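Local coordinates for CRISPR protein (Archaeoglobus fulgidus, PDB 4MJK) that is a Cas5-family CRISPR protein, probably a subunit of an archaeal type I-A Cascade that helps hold the crRNA of the interference complex, at residues V6-V11 and S155-V160; K72-T77 and K127-L132; P181-V186 and K224-R229; E197-L202 and Y228-M233. All blocks are in the same frame, centred on the assembly; numbering follows the deposited sequence.

Interaction 1 of 4, residues V6-V11 and S155-V160; sequences VDVEFV and SRVAVV
Val157 lays its CG1 methyl on one face of the Phe10 ring, where strands 2-10 and 157-170 run antiparallel in the main sheet of this Cas5 protein; in the RAMP family such a sheet is the core of a ferredoxin-like fold. The methyl rides off-centre toward the rim, nearest CD2, and makes a CH-pi contact at 3.6 Å from CG1 to the ring centroid. CG1 gets there because it stands anti to the carbonyl carbon of Val157 (chi1 -54°), the two side chains lying side by side and pointing the same way. On the same side of the sheet as Phe10, Val8 slants across Val157, its CG1 a tight 3.5 Å from Val157 CB, and Val6 CG1 meets Val159 CG1. On the other side Glu9 stretches out and crosses Val160 at about a right angle, while the acid of Asp7, whose CB touches Val160 CG2, is turned to a salt bridge with Arg129. Ile128 and Trp130 of strand 127-134 press on Phe10. The backbones are joined by Val160 N to Asp7 O and by the mutual pair of Glu9 and Ala158. Past the strand end, Val11 N still gives a nearly straight bond of 3.2 Å to Arg156 O.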
# COMPACT_ATOMS: atom_id res chain seq x y z
N VAL A 6 3.59 -22.21 -1.22
CA VAL A 6 2.83 -21.36 -0.31
C VAL A 6 2.30 -20.14 -1.07
O VAL A 6 3.09 -19.33 -1.58
CB VAL A 6 3.71 -20.89 0.85
CG1 VAL A 6 2.86 -20.17 1.90
CG2 VAL A 6 4.47 -22.09 1.47
N ASP A 7 0.98 -20.02 -1.14
CA ASP A 7 0.33 -18.88 -1.78
C ASP A 7 -0.00 -17.82 -0.73
O ASP A 7 -0.70 -18.09 0.26
CB ASP A 7 -0.95 -19.31 -2.51
CG ASP A 7 -0.67 -20.05 -3.82
OD1 ASP A 7 0.52 -20.27 -4.16
OD2 ASP A 7 -1.64 -20.43 -4.50
N VAL A 8 0.48 -16.61 -0.95
CA VAL A 8 0.35 -15.56 0.05
C VAL A 8 -0.36 -14.35 -0.56
O VAL A 8 0.04 -13.84 -1.60
CB VAL A 8 1.73 -15.13 0.59
CG1 VAL A 8 1.56 -14.05 1.65
CG2 VAL A 8 2.47 -16.33 1.18
N GLU A 9 -1.43 -13.93 0.09
CA GLU A 9 -2.18 -12.76 -0.31
C GLU A 9 -1.74 -11.56 0.54
O GLU A 9 -1.69 -11.66 1.76
CB GLU A 9 -3.67 -13.05 -0.11
CG GLU A 9 -4.60 -11.91 -0.39
CD GLU A 9 -6.05 -12.31 -0.12
OE1 GLU A 9 -6.65 -11.75 0.82
OE2 GLU A 9 -6.56 -13.21 -0.82
N PHE A 10 -1.41 -10.45 -0.11
CA PHE A 10 -0.94 -9.26 0.60
C PHE A 10 -2.08 -8.26 0.67
O PHE A 10 -2.87 -8.16 -0.26
CB PHE A 10 0.27 -8.60 -0.13
CG PHE A 10 1.56 -9.37 0.01
CD1 PHE A 10 1.73 -10.60 -0.62
CD2 PHE A 10 2.61 -8.87 0.78
CE1 PHE A 10 2.91 -11.31 -0.48
CE2 PHE A 10 3.79 -9.57 0.92
CZ PHE A 10 3.95 -10.80 0.29
N VAL A 11 -2.18 -7.54 1.78
CA VAL A 11 -3.12 -6.42 1.87
C VAL A 11 -2.76 -5.32 0.88
O VAL A 11 -3.63 -4.84 0.15
CB VAL A 11 -3.18 -5.86 3.32
CG1 VAL A 11 -4.08 -4.60 3.41
CG2 VAL A 11 -3.67 -6.94 4.29
N SER A 155 3.35 -4.86 6.97
CA SER A 155 3.33 -5.71 5.77
C SER A 155 2.47 -6.95 5.98
O SER A 155 2.97 -8.07 5.95
CB SER A 155 4.76 -6.12 5.38
OG SER A 155 5.61 -4.99 5.26
N ARG A 156 1.17 -6.74 6.19
CA ARG A 156 0.26 -7.79 6.60
C ARG A 156 -0.10 -8.72 5.45
O ARG A 156 -0.33 -8.27 4.32
CB ARG A 156 -1.01 -7.18 7.19
CG ARG A 156 -0.78 -6.34 8.44
CD ARG A 156 -0.42 -7.22 9.64
NE ARG A 156 -1.45 -8.23 9.87
CZ ARG A 156 -1.50 -9.03 10.94
NH1 ARG A 156 -0.58 -8.94 11.89
NH2 ARG A 156 -2.49 -9.92 11.06
N VAL A 157 -0.15 -10.02 5.72
CA VAL A 157 -0.57 -10.98 4.70
C VAL A 157 -1.51 -12.03 5.29
O VAL A 157 -1.65 -12.14 6.51
CB VAL A 157 0.63 -11.71 4.05
CG1 VAL A 157 1.64 -10.72 3.51
CG2 VAL A 157 1.29 -12.65 5.06
N ALA A 158 -2.13 -12.80 4.39
CA ALA A 158 -2.81 -14.05 4.74
C ALA A 158 -2.34 -15.17 3.81
O ALA A 158 -2.37 -15.04 2.58
CB ALA A 158 -4.34 -13.89 4.64
N VAL A 159 -1.91 -16.28 4.38
CA VAL A 159 -1.61 -17.46 3.58
C VAL A 159 -2.93 -18.09 3.13
O VAL A 159 -3.78 -18.40 3.97
CB VAL A 159 -0.79 -18.49 4.38
CG1 VAL A 159 -0.54 -19.74 3.54
CG2 VAL A 159 0.55 -17.87 4.85
N VAL A 160 -3.09 -18.30 1.83
CA VAL A 160 -4.35 -18.82 1.30
C VAL A 160 -4.25 -20.24 0.76
O VAL A 160 -5.25 -20.85 0.44
CB VAL A 160 -4.99 -17.89 0.22
CG1 VAL A 160 -5.36 -16.52 0.83
CG2 VAL A 160 -4.08 -17.74 -1.00

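Interaction 2 of 4, residues K72-T77 and K127-L132; sequences KALNCT and KIRWFL
Leu74 overlaps the guanidinium of Arg129: its CD2 methyl sits over the centre of one face, 3.9 Å from Arg129 CZ, the two side chains crossing at about a right angle. Arg129 leaves the strand with CG anti to its backbone nitrogen (chi1 178°) and bends at chi3, which brings the flat group back over the leucine; its NE is held by a salt bridge to Asp7. Lys72 runs beside it in the same direction, and the like charges Lys72 NZ and Arg129 NH1 come within 4.3 Å, a closeness probably tolerated because Asp177 and Glu258 pair with the lysine. Paired backbone bonds join Lys72 and Arg129, and Leu74 N reaches Lys127 O at 3.0 Å. Where the strand breaks off, Asn75 takes over with its side chain: OD1 accepts Lys127 N on a lone pair in the carbonyl plane, at 2.8 Å, while ND2 bonds Ala125 O and Asn122 OD1. With an alanine in place of Asn75, Lys127 N would probably lose its acceptor and the 122-125 loop would be less firmly tied. Strand 127-134 thus lies between 66-73 and 2-10 in the main sheet, while residues 76-80 move off to pair with strand 115-120.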
# COMPACT_ATOMS: atom_id res chain seq x y z
N LYS A 72 7.05 -16.25 -7.47
CA LYS A 72 6.50 -15.57 -8.63
C LYS A 72 5.16 -14.94 -8.28
O LYS A 72 4.44 -15.43 -7.41
CB LYS A 72 6.33 -16.55 -9.80
CG LYS A 72 5.29 -17.61 -9.55
CD LYS A 72 5.29 -18.67 -10.63
CE LYS A 72 4.28 -19.77 -10.31
NZ LYS A 72 4.24 -20.88 -11.34
N ALA A 73 4.85 -13.84 -8.96
CA ALA A 73 3.58 -13.16 -8.78
C ALA A 73 2.53 -14.00 -9.47
O ALA A 73 2.83 -14.61 -10.49
CB ALA A 73 3.63 -11.75 -9.39
N LEU A 74 1.33 -14.07 -8.91
CA LEU A 74 0.22 -14.76 -9.53
C LEU A 74 -0.70 -13.78 -10.24
O LEU A 74 -1.33 -14.12 -11.24
CB LEU A 74 -0.58 -15.57 -8.48
CG LEU A 74 0.28 -16.61 -7.74
CD1 LEU A 74 -0.48 -17.31 -6.61
CD2 LEU A 74 0.82 -17.63 -8.73
N ASN A 75 -0.79 -12.56 -9.74
CA ASN A 75 -1.77 -11.62 -10.28
C ASN A 75 -1.41 -10.17 -10.02
O ASN A 75 -2.28 -9.31 -9.95
CB ASN A 75 -3.14 -11.89 -9.64
CG ASN A 75 -3.17 -11.49 -8.18
OD1 ASN A 75 -2.12 -11.37 -7.55
ND2 ASN A 75 -4.35 -11.25 -7.65
N CYS A 76 -0.13 -9.88 -9.85
CA CYS A 76 0.25 -8.54 -9.44
C CYS A 76 1.60 -8.13 -9.99
O CYS A 76 2.37 -8.96 -10.50
CB CYS A 76 0.23 -8.42 -7.90
SG CYS A 76 1.45 -9.45 -7.02
N THR A 77 1.87 -6.84 -9.90
CA THR A 77 3.12 -6.28 -10.38
C THR A 77 3.61 -5.28 -9.30
O THR A 77 2.82 -4.49 -8.76
CB THR A 77 2.91 -5.60 -11.77
OG1 THR A 77 4.17 -5.40 -12.43
CG2 THR A 77 2.22 -4.27 -11.61
N LYS A 127 -1.27 -11.43 -4.91
CA LYS A 127 -0.78 -12.69 -4.40
C LYS A 127 0.57 -13.08 -4.99
O LYS A 127 0.83 -12.84 -6.17
CB LYS A 127 -1.79 -13.81 -4.72
CG LYS A 127 -3.06 -13.75 -3.89
CD LYS A 127 -3.93 -14.98 -4.14
CE LYS A 127 -4.37 -15.06 -5.59
NZ LYS A 127 -4.87 -16.42 -5.97
N ILE A 128 1.41 -13.67 -4.16
CA ILE A 128 2.70 -14.21 -4.59
C ILE A 128 2.81 -15.67 -4.14
O ILE A 128 2.36 -16.00 -3.04
CB ILE A 128 3.89 -13.40 -3.96
CG1 ILE A 128 3.86 -11.95 -4.46
CG2 ILE A 128 5.23 -14.08 -4.30
CD1 ILE A 128 4.91 -11.06 -3.83
N ARG A 129 3.36 -16.54 -4.98
CA ARG A 129 3.58 -17.93 -4.61
C ARG A 129 5.07 -18.20 -4.36
O ARG A 129 5.91 -17.86 -5.21
CB ARG A 129 3.06 -18.88 -5.70
CG ARG A 129 3.31 -20.37 -5.38
CD ARG A 129 2.65 -21.33 -6.41
NE ARG A 129 1.21 -21.12 -6.47
CZ ARG A 129 0.46 -21.35 -7.55
NH1 ARG A 129 1.03 -21.81 -8.65
NH2 ARG A 129 -0.84 -21.13 -7.52
N TRP A 130 5.38 -18.80 -3.22
CA TRP A 130 6.74 -19.24 -2.92
C TRP A 130 6.85 -20.75 -3.09
O TRP A 130 5.90 -21.50 -2.80
CB TRP A 130 7.16 -18.88 -1.50
CG TRP A 130 7.79 -17.52 -1.37
CD1 TRP A 130 9.13 -17.22 -1.42
CD2 TRP A 130 7.11 -16.28 -1.14
NE1 TRP A 130 9.32 -15.86 -1.24
CE2 TRP A 130 8.10 -15.26 -1.07
CE3 TRP A 130 5.77 -15.93 -1.00
CZ2 TRP A 130 7.78 -13.92 -0.87
CZ3 TRP A 130 5.45 -14.58 -0.77
CH2 TRP A 130 6.45 -13.60 -0.72
N PHE A 131 8.01 -21.20 -3.57
CA PHE A 131 8.30 -22.61 -3.72
C PHE A 131 9.63 -22.80 -3.00
O PHE A 131 10.67 -22.29 -3.46
CB PHE A 131 8.39 -22.96 -5.22
CG PHE A 131 8.58 -24.43 -5.53
CD1 PHE A 131 8.60 -25.38 -4.53
CD2 PHE A 131 8.74 -24.85 -6.85
CE1 PHE A 131 8.78 -26.74 -4.83
CE2 PHE A 131 8.90 -26.21 -7.16
CZ PHE A 131 8.92 -27.15 -6.14
N LEU A 132 9.57 -23.47 -1.85
CA LEU A 132 10.74 -23.74 -1.03
C LEU A 132 11.03 -25.23 -1.07
O LEU A 132 10.10 -26.05 -1.11
CB LEU A 132 10.50 -23.31 0.42
CG LEU A 132 10.68 -21.81 0.72
CD1 LEU A 132 9.59 -21.00 0.05
CD2 LEU A 132 10.70 -21.54 2.23

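Interaction 3 of 4, residues P181-V186 and K224-R229; sequences PAEDGV and KAVLYR
Pro181 lies over one face of the Tyr228 ring, its N 3.8 Å from CE2 and nearly above the ring centre. Its CD adds a CH-pi contact, 4.3 Å to the centroid, and CB touches both Tyr228 CE1 and Val226 CG2, each at 3.9 Å. Next to this proline-tyrosine contact, the backbone of Ala182 gives a short, straight bond from its N to Leu227 O at 2.6 Å, and its methyl rests against Leu227 CD2 and Arg229 CG. Glu183 replaces the next backbone acceptor: its OE2 takes Leu227 N at 3.0 Å, with an N-H...O angle of 177°, met nearly along the C-O axis of the acid. The bend at chi2 (-70°) is what folds the carboxylate back onto the strand.

Further out, Lys223 pairs with the same Glu183 OE2, so this oxygen receives both a backbone N-H and a charged amine. The Tyr228 hydroxyl is tied to Ile69 O, and Trp71 meets its ring, which probably steadies the ring face on which the proline rests; Phe250 packs on Pro181 and Glu183. A type II turn from Glu183 to Val186, closed by Val186 N to Glu183 O, has Gly185 at the position whose backbone angles favour glycine. Together these features form a short antiparallel edge: strand 180-181 borders 225-231 in a three-stranded sheet, then a carboxylate imitates the backbone partner as the chain turns toward strand 186-193.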
# COMPACT_ATOMS: atom_id res chain seq x y z
N PRO A 181 18.47 -18.01 -8.34
CA PRO A 181 19.78 -17.38 -8.14
C PRO A 181 20.58 -17.41 -9.45
O PRO A 181 20.60 -18.42 -10.16
CB PRO A 181 20.43 -18.25 -7.06
CG PRO A 181 19.76 -19.58 -7.19
CD PRO A 181 18.37 -19.34 -7.71
N ALA A 182 21.22 -16.30 -9.77
CA ALA A 182 21.94 -16.18 -11.03
C ALA A 182 23.44 -16.16 -10.76
O ALA A 182 24.07 -15.12 -10.84
CB ALA A 182 21.51 -14.89 -11.75
N GLU A 183 24.00 -17.31 -10.42
CA GLU A 183 25.44 -17.38 -10.15
C GLU A 183 26.06 -18.38 -11.12
O GLU A 183 25.35 -19.03 -11.88
CB GLU A 183 25.69 -17.80 -8.70
CG GLU A 183 25.05 -16.88 -7.65
CD GLU A 183 25.70 -15.49 -7.57
OE1 GLU A 183 26.76 -15.28 -8.21
OE2 GLU A 183 25.15 -14.62 -6.86
N ASP A 184 27.38 -18.50 -11.11
CA ASP A 184 28.03 -19.38 -12.07
C ASP A 184 27.51 -20.80 -11.91
O ASP A 184 27.44 -21.32 -10.79
CB ASP A 184 29.55 -19.34 -11.92
CG ASP A 184 30.27 -19.55 -13.24
OD1 ASP A 184 29.94 -20.51 -13.97
OD2 ASP A 184 31.16 -18.73 -13.57
N GLY A 185 27.11 -21.41 -13.02
CA GLY A 185 26.49 -22.72 -12.99
C GLY A 185 25.03 -22.61 -13.41
O GLY A 185 24.39 -23.60 -13.77
N VAL A 186 24.51 -21.39 -13.35
CA VAL A 186 23.15 -21.14 -13.77
C VAL A 186 23.20 -20.17 -14.94
O VAL A 186 23.76 -19.09 -14.81
CB VAL A 186 22.30 -20.54 -12.63
CG1 VAL A 186 20.90 -20.18 -13.12
CG2 VAL A 186 22.24 -21.50 -11.45
N LYS A 224 27.78 -13.56 1.31
CA LYS A 224 26.81 -12.79 2.08
C LYS A 224 25.60 -12.37 1.25
O LYS A 224 24.49 -12.32 1.76
CB LYS A 224 27.45 -11.56 2.73
CG LYS A 224 28.75 -11.84 3.49
CD LYS A 224 28.82 -13.27 4.02
CE LYS A 224 27.75 -13.57 5.07
NZ LYS A 224 27.64 -15.04 5.31
N ALA A 225 25.83 -12.07 -0.02
CA ALA A 225 24.77 -11.64 -0.93
C ALA A 225 24.64 -12.57 -2.14
O ALA A 225 25.62 -13.19 -2.56
CB ALA A 225 25.04 -10.24 -1.40
N VAL A 226 23.45 -12.63 -2.74
CA VAL A 226 23.22 -13.46 -3.91
C VAL A 226 22.43 -12.67 -4.96
O VAL A 226 21.51 -11.93 -4.63
CB VAL A 226 22.44 -14.76 -3.53
CG1 VAL A 226 21.11 -14.42 -2.87
CG2 VAL A 226 22.20 -15.61 -4.76
N LEU A 227 22.80 -12.83 -6.22
CA LEU A 227 22.10 -12.21 -7.33
C LEU A 227 20.98 -13.13 -7.80
O LEU A 227 21.23 -14.30 -8.05
CB LEU A 227 23.08 -11.95 -8.47
CG LEU A 227 22.46 -11.39 -9.75
CD1 LEU A 227 21.90 -10.00 -9.53
CD2 LEU A 227 23.48 -11.40 -10.89
N TYR A 228 19.75 -12.61 -7.91
CA TYR A 228 18.61 -13.39 -8.41
C TYR A 228 18.07 -12.77 -9.69
O TYR A 228 18.10 -11.55 -9.85
CB TYR A 228 17.45 -13.38 -7.40
CG TYR A 228 17.34 -14.60 -6.52
CD1 TYR A 228 18.32 -14.90 -5.60
CD2 TYR A 228 16.24 -15.45 -6.61
CE1 TYR A 228 18.22 -16.01 -4.78
CE2 TYR A 228 16.12 -16.56 -5.79
CZ TYR A 228 17.12 -16.84 -4.88
OH TYR A 228 17.02 -17.95 -4.06
N ARG A 229 17.53 -13.61 -10.57
CA ARG A 229 16.66 -13.13 -11.63
C ARG A 229 15.24 -13.30 -11.09
O ARG A 229 14.96 -14.29 -10.43
CB ARG A 229 16.85 -13.93 -12.92
CG ARG A 229 18.25 -13.83 -13.51
CD ARG A 229 18.66 -12.39 -13.84
NE ARG A 229 17.82 -11.71 -14.83
CZ ARG A 229 18.08 -11.67 -16.14
NH1 ARG A 229 19.15 -12.28 -16.64
NH2 ARG A 229 17.27 -11.01 -16.96

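Interaction 4 of 4, residues E197-L202 and Y228-M233; sequences EFEVYL and YRIPIM
Phe198 and Arg229 supply the stacking, where strand 196-202 pairs antiparallel with 225-231, the middle strand of a three-stranded sheet. The guanidinium lies flat on the ring, planes 17° and centres 3.6 Å apart, a cation-pi pair in which NE stands over the ring centre; Arg229 CD adds a CH-pi contact to the same face. The one aromatic pair, the edge of Tyr201 toward the face of Tyr228, is offset edge-to-face, centroids 5.6 Å apart.

Among the hydrogen bonds, Glu199 and Tyr228 exchange two backbone bonds. Glu197 N gives one to Ile230 O at 2.8 Å, and Glu197 O accepts twice, from Ile230 N at 3.0 Å and from Arg229 NE at 3.2 Å, the donors arriving from opposite faces of the carbonyl plane. Within 197-202 Tyr201 OH bonds Glu199 OE2 at 2.5 Å, an acid also bonded by Tyr29 N and Tyr30 N.

Ile230 brings the apolar contacts: CD1 to Glu199 CB, CG1 to Glu197 CB, CG2 at the edge of the Tyr201 ring.

A leucine in place of Arg229 has no flat cation to lay on Phe198, and would probably leave that ring free to turn and Glu197 O and Trp196 O each short of a donor. Glu197 O lies in the guanidinium plane; bonds to it and Trp196 O, with the ring beneath, would limit turning, and the positive charge is probably eased by ring and carbonyls.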
# COMPACT_ATOMS: atom_id res chain seq x y z
N GLU A 197 13.81 -9.26 -14.19
CA GLU A 197 14.71 -8.26 -13.63
C GLU A 197 15.84 -8.92 -12.84
O GLU A 197 15.93 -10.15 -12.80
CB GLU A 197 13.91 -7.30 -12.76
CG GLU A 197 13.53 -6.01 -13.48
CD GLU A 197 14.68 -5.01 -13.50
OE1 GLU A 197 14.45 -3.87 -13.95
OE2 GLU A 197 15.80 -5.36 -13.05
N PHE A 198 16.71 -8.09 -12.26
CA PHE A 198 17.81 -8.53 -11.41
C PHE A 198 17.60 -7.91 -10.03
O PHE A 198 17.16 -6.76 -9.92
CB PHE A 198 19.16 -7.99 -11.92
CG PHE A 198 19.61 -8.56 -13.25
CD1 PHE A 198 20.56 -9.56 -13.30
CD2 PHE A 198 19.07 -8.08 -14.44
CE1 PHE A 198 20.98 -10.08 -14.51
CE2 PHE A 198 19.49 -8.60 -15.67
CZ PHE A 198 20.44 -9.59 -15.70
N GLU A 199 17.96 -8.64 -8.99
CA GLU A 199 17.84 -8.08 -7.65
C GLU A 199 18.84 -8.77 -6.74
O GLU A 199 19.04 -9.98 -6.84
CB GLU A 199 16.40 -8.26 -7.15
CG GLU A 199 16.09 -7.57 -5.83
CD GLU A 199 14.68 -6.97 -5.84
OE1 GLU A 199 14.51 -5.87 -6.40
OE2 GLU A 199 13.75 -7.64 -5.32
N VAL A 200 19.51 -8.01 -5.88
CA VAL A 200 20.51 -8.59 -4.98
C VAL A 200 19.99 -8.66 -3.56
O VAL A 200 19.55 -7.64 -3.01
CB VAL A 200 21.84 -7.78 -4.98
CG1 VAL A 200 22.84 -8.41 -4.01
CG2 VAL A 200 22.40 -7.70 -6.40
N TYR A 201 20.04 -9.86 -2.98
CA TYR A 201 19.49 -10.12 -1.64
C TYR A 201 20.57 -10.65 -0.71
O TYR A 201 21.61 -11.11 -1.16
CB TYR A 201 18.42 -11.22 -1.71
CG TYR A 201 17.23 -10.93 -2.62
CD1 TYR A 201 16.99 -11.72 -3.74
CD2 TYR A 201 16.35 -9.89 -2.34
CE1 TYR A 201 15.90 -11.46 -4.57
CE2 TYR A 201 15.27 -9.63 -3.16
CZ TYR A 201 15.04 -10.42 -4.27
OH TYR A 201 13.97 -10.17 -5.11
N LEU A 202 20.31 -10.61 0.60
CA LEU A 202 21.07 -11.44 1.54
C LEU A 202 20.91 -12.93 1.18
O LEU A 202 19.81 -13.41 0.86
CB LEU A 202 20.64 -11.17 2.99
CG LEU A 202 20.86 -9.73 3.51
CD1 LEU A 202 20.31 -9.56 4.92
CD2 LEU A 202 22.34 -9.34 3.45
N TYR A 228 19.75 -12.61 -7.91
CA TYR A 228 18.61 -13.39 -8.41
C TYR A 228 18.07 -12.77 -9.69
O TYR A 228 18.10 -11.55 -9.85
CB TYR A 228 17.45 -13.38 -7.40
CG TYR A 228 17.34 -14.60 -6.52
CD1 TYR A 228 18.32 -14.90 -5.60
CD2 TYR A 228 16.24 -15.45 -6.61
CE1 TYR A 228 18.22 -16.01 -4.78
CE2 TYR A 228 16.12 -16.56 -5.79
CZ TYR A 228 17.12 -16.84 -4.88
OH TYR A 228 17.02 -17.95 -4.06
N ARG A 229 17.53 -13.61 -10.57
CA ARG A 229 16.66 -13.13 -11.63
C ARG A 229 15.24 -13.30 -11.09
O ARG A 229 14.96 -14.29 -10.43
CB ARG A 229 16.85 -13.93 -12.92
CG ARG A 229 18.25 -13.83 -13.51
CD ARG A 229 18.66 -12.39 -13.84
NE ARG A 229 17.82 -11.71 -14.83
CZ ARG A 229 18.08 -11.67 -16.14
NH1 ARG A 229 19.15 -12.28 -16.64
NH2 ARG A 229 17.27 -11.01 -16.96
N ILE A 230 14.39 -12.31 -11.33
CA ILE A 230 13.04 -12.30 -10.76
C ILE A 230 12.04 -11.98 -11.85
O ILE A 230 12.28 -11.09 -12.68
CB ILE A 230 12.89 -11.25 -9.61
CG1 ILE A 230 13.40 -9.88 -10.07
CG2 ILE A 230 13.68 -11.71 -8.37
CD1 ILE A 230 13.13 -8.73 -9.09
N PRO A 231 10.91 -12.70 -11.87
CA PRO A 231 9.92 -12.41 -12.92
C PRO A 231 9.02 -11.23 -12.53
O PRO A 231 8.67 -11.06 -11.35
CB PRO A 231 9.10 -13.70 -12.97
CG PRO A 231 9.12 -14.19 -11.54
CD PRO A 231 10.49 -13.81 -11.00
N ILE A 232 8.67 -10.43 -13.53
CA ILE A 232 7.80 -9.28 -13.36
C ILE A 232 6.66 -9.42 -14.38
O ILE A 232 6.86 -9.34 -15.59
CB ILE A 232 8.53 -7.95 -13.61
CG1 ILE A 232 9.79 -7.83 -12.73
CG2 ILE A 232 7.56 -6.77 -13.46
CD1 ILE A 232 9.54 -7.40 -11.34
N MSE A 233 5.47 -9.66 -13.86
CA MSE A 233 4.29 -9.90 -14.66
C MSE A 233 3.82 -8.57 -15.24
O MSE A 233 3.73 -7.58 -14.52
CB MSE A 233 3.22 -10.46 -13.72
CG MSE A 233 2.00 -11.03 -14.34
SE MSE A 233 1.00 -11.96 -12.93
CE MSE A 233 1.46 -13.80 -13.42

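From the N terminus, strand 2-10 waits longest: interaction 1 closes a loop of 143 residues when 155-160 pairs with it. Interaction 2 is nested inside that loop and joins strands 66-73 and 127-134 of the same six-stranded sheet; the two meet through the Asp7-Arg129 salt bridge. Both later contacts open only after interaction 1 has closed, and they overlap each other on strand 225-231. Since 197-202 lies inside the 181-229 loop, interaction 4 begins within interaction 3 and shares Tyr228 and Arg229 with it, building the three-stranded sheet from its two borders. Interactions 2 and 4 touch where Thr77 OG1, on strand 76-80, probably hydrogen-bonds O of selenomethionine Met233, just past strand 225-231.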